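Local coordinates for protein thioredoxin reductase (Streptococcus pyogenes, PDB 5UWY) that probably catalyses the NADPH-dependent reduction of oxidised thioredoxin, passing electrons through a bound FAD and a redox-active disulfide, at residues S131-A134 with V135-G138; L282-I285 with T286-V289. All coordinates share one frame; numbering follows the deposited sequence.

How the contacts relate
Contact 1 (131-138) carries the redox disulfide at the start of helix 134-137, beside the sheet that includes strand 130-131; contact 2 (282-289) is the start of helix 285-304, which supports the FAD. Their centres lie 14 Å apart, and the isoalloxazine ring links them: Cys136 SG of the disulfide stands over one face at C4X, whereas contact 2 reaches the O2 end of the ring. They also pack directly, with Gln284 NE2 3.8 Å from Cys136 SG and 4.1 Å from Cys133 SG. Cysteine pair and Gln284 thus share one face of the flavin, and Ile285 CD1 lies against the pyrimidine end of the other. Both contacts also meet the second subunit.

Contact 1: residues S131-A134 with V135-G138; sequences SYCA and VCDG. With FAD (flavin-adenine dinucleotide), chain B.
Cys133 and Cys136 are joined by a disulfide across the first turn of helix 134-137, the CxxC redox centre of thioredoxin reductase. Their side chains approach the bond differently: Cys133 SG is anti to its backbone N (chi1 -161°), whereas Cys136 SG lies beside its own N and is anti to the carbonyl carbon (chi1 -68°). Cys136 supplies the sulfur nearer the flavin. Its SG stands over the flavin face, 3.3 Å from FAD C4X, while Cys133 SG is held back at 5.1 Å from C4X. Cys133 is the N-cap residue, and its carbonyl O accepts a nearly straight bond from Asp137 N (3.2 Å) and a weak one from Cys136 N; Gly138 N bonds to Ala134 O.

On the flank of the turn the Asp137 carboxylate divides its oxygens. OD2 accepts from Ser131 OG, though the very short modelled distance is doubtful at this resolution; OD1 turns to the flavin, 3.5 Å from FAD O4 and 3.8 Å from FAD N5. Ser131 belongs to strand 130-131, bonded through its backbone to Val233 and Ile235. Arg25 of the second subunit donates to Cys136 O.

With the disulfide closed and Cys136 SG against C4X, the geometry is consistent with electron transfer from reduced flavin to the cysteine pair, as in related low-molecular-weight reductases.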
ATOM      1  N   SER A 131       4.359 -23.330  -5.812  1.00 52.73           N
ATOM      2  CA  SER A 131       4.285 -21.903  -5.549  1.00 44.59           C
ATOM      3  C   SER A 131       5.443 -21.216  -6.251  1.00 43.15           C
ATOM      4  O   SER A 131       6.521 -21.791  -6.406  1.00 44.52           O
ATOM      5  CB  SER A 131       4.322 -21.602  -4.047  1.00 46.40           C
ATOM      6  OG  SER A 131       3.781 -20.324  -3.772  1.00 63.50           O
ATOM      7  N   TYR A 132       5.204 -19.981  -6.686  1.00 45.75           N
ATOM      8  CA  TYR A 132       6.241 -19.162  -7.296  1.00 45.97           C
ATOM      9  C   TYR A 132       6.608 -17.974  -6.418  1.00 61.68           C
ATOM     10  O   TYR A 132       7.186 -17.000  -6.910  1.00 71.26           O
ATOM     11  CB  TYR A 132       5.797 -18.689  -8.682  1.00 42.15           C
ATOM     12  CG  TYR A 132       5.339 -19.796  -9.608  1.00 42.67           C
ATOM     13  CD1 TYR A 132       6.242 -20.480 -10.413  1.00 48.56           C
ATOM     14  CD2 TYR A 132       3.998 -20.155  -9.678  1.00 46.69           C
ATOM     15  CE1 TYR A 132       5.820 -21.494 -11.263  1.00 45.06           C
ATOM     16  CE2 TYR A 132       3.568 -21.166 -10.523  1.00 43.24           C
ATOM     17  CZ  TYR A 132       4.483 -21.832 -11.313  1.00 48.91           C
ATOM     18  OH  TYR A 132       4.056 -22.836 -12.155  1.00 48.26           O
ATOM     19  N   CYS A 133       6.291 -18.040  -5.122  1.00 53.97           N
ATOM     20  CA  CYS A 133       6.392 -16.876  -4.245  1.00 45.94           C
ATOM     21  C   CYS A 133       6.638 -17.357  -2.818  1.00 41.68           C
ATOM     22  O   CYS A 133       5.703 -17.789  -2.141  1.00 47.86           O
ATOM     23  CB  CYS A 133       5.130 -16.034  -4.340  1.00 53.16           C
ATOM     24  SG  CYS A 133       5.309 -14.351  -3.766  1.00 76.38           S
ATOM     25  N   ALA A 134       7.889 -17.252  -2.364  1.00 41.90           N
ATOM     26  CA  ALA A 134       8.225 -17.689  -1.014  1.00 42.27           C
ATOM     27  C   ALA A 134       7.669 -16.734   0.037  1.00 41.93           C
ATOM     28  O   ALA A 134       7.167 -17.173   1.078  1.00 44.49           O
ATOM     29  CB  ALA A 134       9.739 -17.828  -0.875  1.00 44.14           C
ATOM     30  N   VAL A 135       7.762 -15.424  -0.210  1.00 41.48           N
ATOM     31  CA  VAL A 135       7.149 -14.435   0.673  1.00 42.18           C
ATOM     32  C   VAL A 135       5.650 -14.660   0.783  1.00 41.11           C
ATOM     33  O   VAL A 135       5.027 -14.270   1.777  1.00 47.99           O
ATOM     34  CB  VAL A 135       7.460 -13.009   0.164  1.00 40.85           C
ATOM     35  CG1 VAL A 135       6.922 -11.954   1.123  1.00 40.74           C
ATOM     36  CG2 VAL A 135       8.957 -12.832  -0.032  1.00 41.04           C
ATOM     37  N   CYS A 136       5.061 -15.320  -0.211  1.00 47.40           N
ATOM     38  CA  CYS A 136       3.617 -15.461  -0.333  1.00 48.74           C
ATOM     39  C   CYS A 136       3.077 -16.638   0.477  1.00 48.21           C
ATOM     40  O   CYS A 136       2.245 -16.452   1.372  1.00 41.50           O
ATOM     41  CB  CYS A 136       3.261 -15.594  -1.819  1.00 63.84           C
ATOM     42  SG  CYS A 136       3.544 -14.069  -2.772  1.00 76.09           S
ATOM     43  N   ASP A 137       3.540 -17.854   0.176  1.00 41.81           N
ATOM     44  CA  ASP A 137       3.027 -19.059   0.815  1.00 42.31           C
ATOM     45  C   ASP A 137       4.075 -19.797   1.640  1.00 42.83           C
ATOM     46  O   ASP A 137       3.802 -20.904   2.119  1.00 43.37           O
ATOM     47  CB  ASP A 137       2.436 -20.001  -0.239  1.00 46.45           C
ATOM     48  CG  ASP A 137       1.712 -19.258  -1.346  1.00 61.98           C
ATOM     49  OD1 ASP A 137       0.846 -18.414  -1.030  1.00 65.65           O
ATOM     50  OD2 ASP A 137       2.007 -19.518  -2.533  1.00 64.39           O
ATOM     51  N   GLY A 138       5.260 -19.215   1.830  1.00 42.76           N
ATOM     52  CA  GLY A 138       6.302 -19.900   2.578  1.00 43.36           C
ATOM     53  C   GLY A 138       5.920 -20.206   4.014  1.00 43.73           C
ATOM     54  O   GLY A 138       6.335 -21.229   4.565  1.00 44.41           O
TER
HETATM   55  PA  FAD B 401      -2.122  -8.393 -11.633  1.00 80.49           P
HETATM   56  O1A FAD B 401      -3.163  -8.685 -10.614  1.00 81.20           O
HETATM   57  O2A FAD B 401      -1.236  -9.570 -12.052  1.00 70.56           O
HETATM   58  O5B FAD B 401      -2.758  -7.801 -12.926  1.00 80.47           O
HETATM   59  C5B FAD B 401      -3.051  -8.641 -14.061  1.00 82.82           C
HETATM   60  C4B FAD B 401      -4.324  -8.176 -14.713  1.00 83.00           C
HETATM   61  O4B FAD B 401      -4.005  -7.471 -15.936  1.00 83.74           O
HETATM   62  C3B FAD B 401      -5.297  -9.297 -15.090  1.00 82.40           C
HETATM   63  O3B FAD B 401      -6.628  -8.990 -14.685  1.00 84.03           O
HETATM   64  C2B FAD B 401      -5.152  -9.387 -16.611  1.00 80.80           C
HETATM   65  O2B FAD B 401      -6.362  -9.836 -17.214  1.00 76.36           O
HETATM   66  C1B FAD B 401      -4.865  -7.926 -16.952  1.00 83.60           C
HETATM   67  N9A FAD B 401      -4.229  -7.707 -18.251  1.00 77.78           N
HETATM   68  C8A FAD B 401      -2.942  -8.001 -18.619  1.00 79.78           C
HETATM   69  N7A FAD B 401      -2.650  -7.686 -19.860  1.00 82.94           N
HETATM   70  C5A FAD B 401      -3.830  -7.142 -20.339  1.00 78.94           C
HETATM   71  C6A FAD B 401      -4.185  -6.608 -21.595  1.00 67.92           C
HETATM   72  N6A FAD B 401      -3.349  -6.537 -22.632  1.00 63.97           N
HETATM   73  N1A FAD B 401      -5.449  -6.147 -21.742  1.00 63.94           N
HETATM   74  C2A FAD B 401      -6.287  -6.217 -20.706  1.00 63.42           C
HETATM   75  N3A FAD B 401      -6.063  -6.695 -19.481  1.00 69.04           N
HETATM   76  C4A FAD B 401      -4.809  -7.145 -19.365  1.00 76.45           C
HETATM   77  N1  FAD B 401      -0.195 -11.911  -3.236  1.00108.00           N
HETATM   78  C2  FAD B 401      -0.153 -11.732  -1.882  1.00 96.75           C
HETATM   79  O2  FAD B 401      -0.322 -10.619  -1.367  1.00 84.60           O
HETATM   80  N3  FAD B 401       0.079 -12.818  -1.056  1.00 94.67           N
HETATM   81  C4  FAD B 401       0.288 -14.118  -1.462  1.00 95.24           C
HETATM   82  O4  FAD B 401       0.485 -15.002  -0.630  1.00 94.45           O
HETATM   83  C4X FAD B 401       0.246 -14.298  -2.901  1.00104.15           C
HETATM   84  N5  FAD B 401       0.437 -15.498  -3.374  1.00105.56           N
HETATM   85  C5X FAD B 401       0.400 -15.671  -4.746  1.00 96.36           C
HETATM   86  C6  FAD B 401       0.601 -16.950  -5.263  1.00 85.78           C
HETATM   87  C7  FAD B 401       0.571 -17.182  -6.632  1.00 82.50           C
HETATM   88  C7M FAD B 401       0.793 -18.579  -7.152  1.00 67.62           C
HETATM   89  C8  FAD B 401       0.336 -16.112  -7.512  1.00 94.12           C
HETATM   90  C8M FAD B 401       0.298 -16.329  -9.001  1.00 91.37           C
HETATM   91  C9  FAD B 401       0.134 -14.832  -7.000  1.00 99.70           C
HETATM   92  C9A FAD B 401       0.165 -14.605  -5.628  1.00 99.41           C
HETATM   93  N10 FAD B 401      -0.020 -13.318  -5.075  1.00 99.92           N
HETATM   94  C10 FAD B 401       0.001 -13.133  -3.709  1.00107.03           C
HETATM   95  C1' FAD B 401      -0.309 -12.160  -5.941  1.00 89.55           C
HETATM   96  C2' FAD B 401       0.892 -11.255  -6.195  1.00 82.94           C
HETATM   97  O2' FAD B 401       1.031 -10.289  -5.153  1.00 84.75           O
HETATM   98  C3' FAD B 401       0.687 -10.518  -7.520  1.00 78.54           C
HETATM   99  O3' FAD B 401       1.943  -9.983  -7.914  1.00 69.64           O
HETATM  100  C4' FAD B 401      -0.350  -9.387  -7.511  1.00 68.91           C
HETATM  101  O4' FAD B 401      -1.665  -9.941  -7.510  1.00 56.51           O
HETATM  102  C5' FAD B 401      -0.192  -8.457  -8.697  1.00 64.35           C
HETATM  103  O5' FAD B 401      -1.201  -7.426  -8.639  1.00 57.59           O
HETATM  104  P   FAD B 401      -1.353  -6.365  -9.801  1.00 33.30           P
HETATM  105  O1P FAD B 401      -0.179  -5.384  -9.744  1.00 37.43           O
HETATM  106  O2P FAD B 401      -2.681  -5.700  -9.808  1.00 22.59           O
HETATM  107  O3P FAD B 401      -1.171  -7.233 -11.121  1.00 60.77           O

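Contact 2: residues L282-I285 with T286-V289; sequences LRQI and TTAV. With FAD (flavin-adenine dinucleotide), chain B.
Thr287 and Gln284 meet at the helix start through a hydrogen bond from Thr287 OG1 to Gln284 O (2.7 Å). The same carbonyl, belonging to the N-cap residue, also accepts a nearly straight bond from Ala288 N (2.9 Å), so two donors grip it from the first turn. Thr287 OG1 sits between its backbone N and carbonyl carbon (chi1 76°), which turns it back over the cap; Lys280 NZ is a further partner. Next along the helix, Val289 N bonds weakly to Ile285 O.

Polar contacts with the cofactor come from the residues on either side of the N-cap. Ile285 N points almost straight at FAD O2 (3.3 Å, 169°), and FAD O2' donates weakly to Arg283 O. Helix 285-304 thus presents its N-terminus to the pyrimidine end of the flavin, a feature of the FAD domain in this disulfide reductase family; its dipole would probably stabilise negative charge on the reduced ring near N1 and O2. The Gln284 chain bends at chi2 (-67°), bringing OE1 to 3.6 Å from FAD C2 on the disulfide face; Asn50 ND2 bonds weakly to OE1.

Apolar contacts flank the turn. Ile285 CD1 lies over the opposite flavin face, 3.4 Å from C2, with Met42, Ile48 and Tyr51 around the side chain. Leu282 CD2 meets Thr287 CG2 at 3.6 Å, the two side chains crossing at a slant.

At the subunit interface, Thr286 OG1 is hydrogen-bonded to Tyr22 OH of the second subunit, whose Gln297 packs on Leu282.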
ATOM      1  N   LEU A 282       9.284  -5.489  -3.974  1.00 30.77           N
ATOM      2  CA  LEU A 282       8.295  -6.292  -3.270  1.00 24.06           C
ATOM      3  C   LEU A 282       6.965  -6.177  -4.002  1.00 30.95           C
ATOM      4  O   LEU A 282       6.399  -5.083  -4.104  1.00 30.15           O
ATOM      5  CB  LEU A 282       8.177  -5.852  -1.811  1.00 23.56           C
ATOM      6  CG  LEU A 282       7.045  -6.538  -1.058  1.00 29.40           C
ATOM      7  CD1 LEU A 282       7.485  -7.921  -0.616  1.00 25.49           C
ATOM      8  CD2 LEU A 282       6.609  -5.725   0.145  1.00 43.33           C
ATOM      9  N   ARG A 283       6.478  -7.299  -4.524  1.00 39.32           N
ATOM     10  CA  ARG A 283       5.261  -7.340  -5.334  1.00 28.62           C
ATOM     11  C   ARG A 283       4.179  -8.085  -4.551  1.00 25.93           C
ATOM     12  O   ARG A 283       4.123  -9.317  -4.556  1.00 23.94           O
ATOM     13  CB  ARG A 283       5.551  -7.995  -6.681  1.00 24.46           C
ATOM     14  CG  ARG A 283       6.088  -7.022  -7.719  1.00 27.24           C
ATOM     15  CD  ARG A 283       6.566  -7.726  -8.985  1.00 27.01           C
ATOM     16  NE  ARG A 283       7.080  -6.779  -9.974  1.00 25.43           N
ATOM     17  CZ  ARG A 283       8.370  -6.547 -10.204  1.00 34.39           C
ATOM     18  NH1 ARG A 283       9.304  -7.205  -9.528  1.00 32.47           N
ATOM     19  NH2 ARG A 283       8.731  -5.660 -11.120  1.00 28.03           N
ATOM     20  N   GLN A 284       3.326  -7.320  -3.871  1.00 27.13           N
ATOM     21  CA  GLN A 284       2.290  -7.874  -3.011  1.00 21.85           C
ATOM     22  C   GLN A 284       1.000  -7.096  -3.218  1.00 18.43           C
ATOM     23  O   GLN A 284       0.993  -6.017  -3.814  1.00 29.98           O
ATOM     24  CB  GLN A 284       2.690  -7.821  -1.533  1.00 25.99           C
ATOM     25  CG  GLN A 284       3.988  -8.513  -1.189  1.00 35.93           C
ATOM     26  CD  GLN A 284       3.917 -10.014  -1.365  1.00 44.63           C
ATOM     27  OE1 GLN A 284       3.104 -10.687  -0.728  1.00 56.43           O
ATOM     28  NE2 GLN A 284       4.772 -10.549  -2.224  1.00 63.71           N
ATOM     29  N   ILE A 285      -0.099  -7.645  -2.692  1.00 18.45           N
ATOM     30  CA  ILE A 285      -1.376  -6.940  -2.766  1.00 20.56           C
ATOM     31  C   ILE A 285      -1.295  -5.624  -1.992  1.00 15.51           C
ATOM     32  O   ILE A 285      -1.923  -4.630  -2.374  1.00 42.04           O
ATOM     33  CB  ILE A 285      -2.542  -7.833  -2.262  1.00 31.24           C
ATOM     34  CG1 ILE A 285      -2.846  -8.982  -3.227  1.00 29.91           C
ATOM     35  CG2 ILE A 285      -3.827  -7.036  -2.094  1.00 28.51           C
ATOM     36  CD1 ILE A 285      -3.187 -10.292  -2.533  1.00 22.23           C
ATOM     37  N   THR A 286      -0.489  -5.588  -0.926  1.00 23.76           N
ATOM     38  CA  THR A 286      -0.366  -4.404  -0.074  1.00 26.74           C
ATOM     39  C   THR A 286       0.397  -3.283  -0.773  1.00 28.17           C
ATOM     40  O   THR A 286       0.118  -2.081  -0.565  1.00 17.81           O
ATOM     41  CB  THR A 286       0.357  -4.800   1.207  1.00 21.08           C
ATOM     42  OG1 THR A 286       1.542  -5.530   0.863  1.00 28.14           O
ATOM     43  CG2 THR A 286      -0.522  -5.714   2.011  1.00 19.91           C
ATOM     44  N   THR A 287       1.403  -3.668  -1.563  1.00 17.06           N
ATOM     45  CA  THR A 287       2.134  -2.738  -2.408  1.00 19.77           C
ATOM     46  C   THR A 287       1.286  -2.281  -3.578  1.00 29.08           C
ATOM     47  O   THR A 287       1.242  -1.090  -3.863  1.00 29.93           O
ATOM     48  CB  THR A 287       3.429  -3.386  -2.918  1.00 15.76           C
ATOM     49  OG1 THR A 287       3.122  -4.315  -3.964  1.00 59.62           O
ATOM     50  CG2 THR A 287       4.092  -4.125  -1.787  1.00 16.98           C
ATOM     51  N   ALA A 288       0.566  -3.194  -4.233  1.00 28.80           N
ATOM     52  CA  ALA A 288      -0.339  -2.796  -5.312  1.00 30.14           C
ATOM     53  C   ALA A 288      -1.443  -1.878  -4.806  1.00 32.98           C
ATOM     54  O   ALA A 288      -1.964  -1.050  -5.561  1.00 34.76           O
ATOM     55  CB  ALA A 288      -0.949  -4.038  -5.973  1.00 15.28           C
ATOM     56  N   VAL A 289      -1.792  -1.994  -3.527  1.00 28.82           N
ATOM     57  CA  VAL A 289      -2.856  -1.175  -2.961  1.00 26.11           C
ATOM     58  C   VAL A 289      -2.348   0.229  -2.641  1.00 27.64           C
ATOM     59  O   VAL A 289      -2.953   1.220  -3.072  1.00 33.00           O
ATOM     60  CB  VAL A 289      -3.466  -1.876  -1.731  1.00 31.33           C
ATOM     61  CG1 VAL A 289      -4.048  -0.878  -0.771  1.00 33.01           C
ATOM     62  CG2 VAL A 289      -4.548  -2.847  -2.174  1.00 19.22           C
TER
HETATM   63  PA  FAD B 401      -2.122  -8.393 -11.633  1.00 80.49           P
HETATM   64  O1A FAD B 401      -3.163  -8.685 -10.614  1.00 81.20           O
HETATM   65  O2A FAD B 401      -1.236  -9.570 -12.052  1.00 70.56           O
HETATM   66  O5B FAD B 401      -2.758  -7.801 -12.926  1.00 80.47           O
HETATM   67  C5B FAD B 401      -3.051  -8.641 -14.061  1.00 82.82           C
HETATM   68  C4B FAD B 401      -4.324  -8.176 -14.713  1.00 83.00           C
HETATM   69  O4B FAD B 401      -4.005  -7.471 -15.936  1.00 83.74           O
HETATM   70  C3B FAD B 401      -5.297  -9.297 -15.090  1.00 82.40           C
HETATM   71  O3B FAD B 401      -6.628  -8.990 -14.685  1.00 84.03           O
HETATM   72  C2B FAD B 401      -5.152  -9.387 -16.611  1.00 80.80           C
HETATM   73  O2B FAD B 401      -6.362  -9.836 -17.214  1.00 76.36           O
HETATM   74  C1B FAD B 401      -4.865  -7.926 -16.952  1.00 83.60           C
HETATM   75  N9A FAD B 401      -4.229  -7.707 -18.251  1.00 77.78           N
HETATM   76  C8A FAD B 401      -2.942  -8.001 -18.619  1.00 79.78           C
HETATM   77  N7A FAD B 401      -2.650  -7.686 -19.860  1.00 82.94           N
HETATM   78  C5A FAD B 401      -3.830  -7.142 -20.339  1.00 78.94           C
HETATM   79  C6A FAD B 401      -4.185  -6.608 -21.595  1.00 67.92           C
HETATM   80  N6A FAD B 401      -3.349  -6.537 -22.632  1.00 63.97           N
HETATM   81  N1A FAD B 401      -5.449  -6.147 -21.742  1.00 63.94           N
HETATM   82  C2A FAD B 401      -6.287  -6.217 -20.706  1.00 63.42           C
HETATM   83  N3A FAD B 401      -6.063  -6.695 -19.481  1.00 69.04           N
HETATM   84  C4A FAD B 401      -4.809  -7.145 -19.365  1.00 76.45           C
HETATM   85  N1  FAD B 401      -0.195 -11.911  -3.236  1.00108.00           N
HETATM   86  C2  FAD B 401      -0.153 -11.732  -1.882  1.00 96.75           C
HETATM   87  O2  FAD B 401      -0.322 -10.619  -1.367  1.00 84.60           O
HETATM   88  N3  FAD B 401       0.079 -12.818  -1.056  1.00 94.67           N
HETATM   89  C4  FAD B 401       0.288 -14.118  -1.462  1.00 95.24           C
HETATM   90  O4  FAD B 401       0.485 -15.002  -0.630  1.00 94.45           O
HETATM   91  C4X FAD B 401       0.246 -14.298  -2.901  1.00104.15           C
HETATM   92  N5  FAD B 401       0.437 -15.498  -3.374  1.00105.56           N
HETATM   93  C5X FAD B 401       0.400 -15.671  -4.746  1.00 96.36           C
HETATM   94  C6  FAD B 401       0.601 -16.950  -5.263  1.00 85.78           C
HETATM   95  C7  FAD B 401       0.571 -17.182  -6.632  1.00 82.50           C
HETATM   96  C7M FAD B 401       0.793 -18.579  -7.152  1.00 67.62           C
HETATM   97  C8  FAD B 401       0.336 -16.112  -7.512  1.00 94.12           C
HETATM   98  C8M FAD B 401       0.298 -16.329  -9.001  1.00 91.37           C
HETATM   99  C9  FAD B 401       0.134 -14.832  -7.000  1.00 99.70           C
HETATM  100  C9A FAD B 401       0.165 -14.605  -5.628  1.00 99.41           C
HETATM  101  N10 FAD B 401      -0.020 -13.318  -5.075  1.00 99.92           N
HETATM  102  C10 FAD B 401       0.001 -13.133  -3.709  1.00107.03           C
HETATM  103  C1' FAD B 401      -0.309 -12.160  -5.941  1.00 89.55           C
HETATM  104  C2' FAD B 401       0.892 -11.255  -6.195  1.00 82.94           C
HETATM  105  O2' FAD B 401       1.031 -10.289  -5.153  1.00 84.75           O
HETATM  106  C3' FAD B 401       0.687 -10.518  -7.520  1.00 78.54           C
HETATM  107  O3' FAD B 401       1.943  -9.983  -7.914  1.00 69.64           O
HETATM  108  C4' FAD B 401      -0.350  -9.387  -7.511  1.00 68.91           C
HETATM  109  O4' FAD B 401      -1.665  -9.941  -7.510  1.00 56.51           O
HETATM  110  C5' FAD B 401      -0.192  -8.457  -8.697  1.00 64.35           C
HETATM  111  O5' FAD B 401      -1.201  -7.426  -8.639  1.00 57.59           O
HETATM  112  P   FAD B 401      -1.353  -6.365  -9.801  1.00 33.30           P
HETATM  113  O1P FAD B 401      -0.179  -5.384  -9.744  1.00 37.43           O
HETATM  114  O2P FAD B 401      -2.681  -5.700  -9.808  1.00 22.59           O
HETATM  115  O3P FAD B 401      -1.171  -7.233 -11.121  1.00 60.77           O